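Local coordinates for protein transketolase (Campylobacter jejuni, PDB 3L84) that belongs to the transketolase family of thiamine diphosphate-dependent enzymes, with two thiamine diphosphate-fold domains followed by a smaller C-terminal domain, at residues Lys612-Phe615 with Glu616-Phe620. Residues are numbered along the deposited sequence; the frame is centred on the assembly and turned at random.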
loop_
_atom_site.group_PDB
_atom_site.type_symbol
_atom_site.label_atom_id
_atom_site.label_comp_id
_atom_site.label_asym_id
_atom_site.label_seq_id
_atom_site.Cartn_x
_atom_site.Cartn_y
_atom_site.Cartn_z
ATOM N N LYS A 612 18.196 21.351 8.220
ATOM C CA LYS A 612 19.565 21.344 8.763
ATOM C C LYS A 612 19.568 20.853 10.224
ATOM O O LYS A 612 20.499 20.149 10.631
ATOM C CB LYS A 612 20.252 22.701 8.606
ATOM C CG LYS A 612 20.633 23.039 7.163
ATOM C CD LYS A 612 21.221 24.453 7.098
ATOM C CE LYS A 612 21.537 24.922 5.674
ATOM N NZ LYS A 612 22.085 26.328 5.671
ATOM N N ASP A 613 18.543 21.203 10.991
ATOM C CA ASP A 613 18.431 20.764 12.386
ATOM C C ASP A 613 18.192 19.244 12.476
ATOM O O ASP A 613 18.784 18.558 13.305
ATOM C CB ASP A 613 17.280 21.467 13.094
ATOM C CG ASP A 613 17.481 22.967 13.282
ATOM O OD1 ASP A 613 18.621 23.461 13.053
ATOM O OD2 ASP A 613 16.466 23.625 13.687
ATOM N N VAL A 614 17.371 18.727 11.557
ATOM C CA VAL A 614 17.033 17.315 11.549
ATOM C C VAL A 614 18.273 16.500 11.116
ATOM O O VAL A 614 18.586 15.487 11.720
ATOM C CB VAL A 614 15.777 17.028 10.693
ATOM C CG1 VAL A 614 15.461 15.537 10.659
ATOM C CG2 VAL A 614 14.613 17.796 11.276
ATOM N N PHE A 615 18.985 16.932 10.079
ATOM C CA PHE A 615 20.172 16.187 9.696
ATOM C C PHE A 615 21.199 16.149 10.827
ATOM O O PHE A 615 21.800 15.113 11.051
ATOM C CB PHE A 615 20.798 16.756 8.406
ATOM C CG PHE A 615 20.209 16.222 7.117
ATOM C CD1 PHE A 615 20.284 14.886 6.802
ATOM C CD2 PHE A 615 19.624 17.080 6.212
ATOM C CE1 PHE A 615 19.754 14.413 5.587
ATOM C CE2 PHE A 615 19.095 16.583 5.005
ATOM C CZ PHE A 615 19.183 15.284 4.712
ATOM N N GLU A 616 21.358 17.252 11.547
ATOM C CA GLU A 616 22.328 17.294 12.655
ATOM C C GLU A 616 21.874 16.340 13.760
ATOM O O GLU A 616 22.673 15.569 14.310
ATOM C CB GLU A 616 22.483 18.727 13.196
ATOM C CG GLU A 616 23.501 18.872 14.295
ATOM C CD GLU A 616 24.914 18.577 13.861
ATOM O OE1 GLU A 616 25.303 18.849 12.693
ATOM O OE2 GLU A 616 25.693 18.118 14.727
ATOM N N ARG A 617 20.584 16.376 14.087
ATOM C CA ARG A 617 20.016 15.500 15.101
ATOM C C ARG A 617 20.329 14.024 14.819
ATOM O O ARG A 617 20.610 13.261 15.743
ATOM C CB ARG A 617 18.495 15.764 15.131
ATOM C CG ARG A 617 17.657 14.686 15.776
ATOM C CD ARG A 617 17.809 14.620 17.272
ATOM N NE ARG A 617 16.673 13.809 17.720
ATOM C CZ ARG A 617 16.597 12.484 17.633
ATOM N NH1 ARG A 617 17.625 11.756 17.247
ATOM N NH2 ARG A 617 15.455 11.905 17.941
ATOM N N PHE A 618 20.250 13.636 13.553
ATOM C CA PHE A 618 20.451 12.254 13.172
ATOM C C PHE A 618 21.894 11.916 12.818
ATOM O O PHE A 618 22.193 10.784 12.413
ATOM C CB PHE A 618 19.427 11.877 12.063
ATOM C CG PHE A 618 18.060 11.665 12.635
ATOM C CD1 PHE A 618 17.780 10.516 13.341
ATOM C CD2 PHE A 618 17.094 12.641 12.560
ATOM C CE1 PHE A 618 16.543 10.377 13.940
ATOM C CE2 PHE A 618 15.848 12.503 13.135
ATOM C CZ PHE A 618 15.563 11.369 13.798
ATOM N N GLY A 619 22.806 12.870 13.061
ATOM C CA GLY A 619 24.221 12.557 12.992
ATOM C C GLY A 619 24.917 12.825 11.698
ATOM O O GLY A 619 26.074 12.448 11.543
ATOM N N PHE A 620 24.262 13.482 10.767
ATOM C CA PHE A 620 24.828 13.704 9.418
ATOM C C PHE A 620 25.614 14.980 9.367
ATOM O O PHE A 620 25.165 16.001 8.864
ATOM C CB PHE A 620 23.740 13.579 8.342
ATOM C CG PHE A 620 23.161 12.196 8.284
ATOM C CD1 PHE A 620 23.809 11.202 7.562
ATOM C CD2 PHE A 620 22.038 11.856 9.003
ATOM C CE1 PHE A 620 23.331 9.907 7.563
ATOM C CE2 PHE A 620 21.572 10.562 9.014
ATOM C CZ PHE A 620 22.224 9.570 8.298
#
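F615 and F620 meet where helix 611-617 ends in a Schellman motif. The amide of F620 turns back to F615 O, with N to O 3.0 Å. G619 N is hydrogen-bonded to E616 O at 3.0 Å, and G619 is the C-prime residue, whose positive phi ends the helix. F615 O also takes a weak, bent bond from F618 N, while the edge of the F620 ring lies beside the same carbonyl. The two phenylalanine side chains cross at a slant, F615 CD1 lying 4.0 Å from F620 CB. On the preceding turn, regular helical bonds run from E616 N to K612 O and from R617 N to D613 O. The next bond, F618 N to V614 O (3.1 Å), comes from the first residue to leave helical geometry. V614 and F618 point the same way: V614 CG1, set opposite the backbone N by a chi1 of 178°, rests 3.8 Å from F618 CD2. The R617 guanidinium overlaps the rim of one F618 ring face, with NH1 3.7 Å above the ring plane. R617 NH2 forms a salt bridge with E607, and R617 NE is hydrogen-bonded to H95 of the second subunit, whose L94 packs on D613, V614 and R617. Within the C-terminal domain, Y600 OH at the end of strand 598-600 is hydrogen-bonded to G619 O, and K624 NZ of the following helix 622-629 to E616 O.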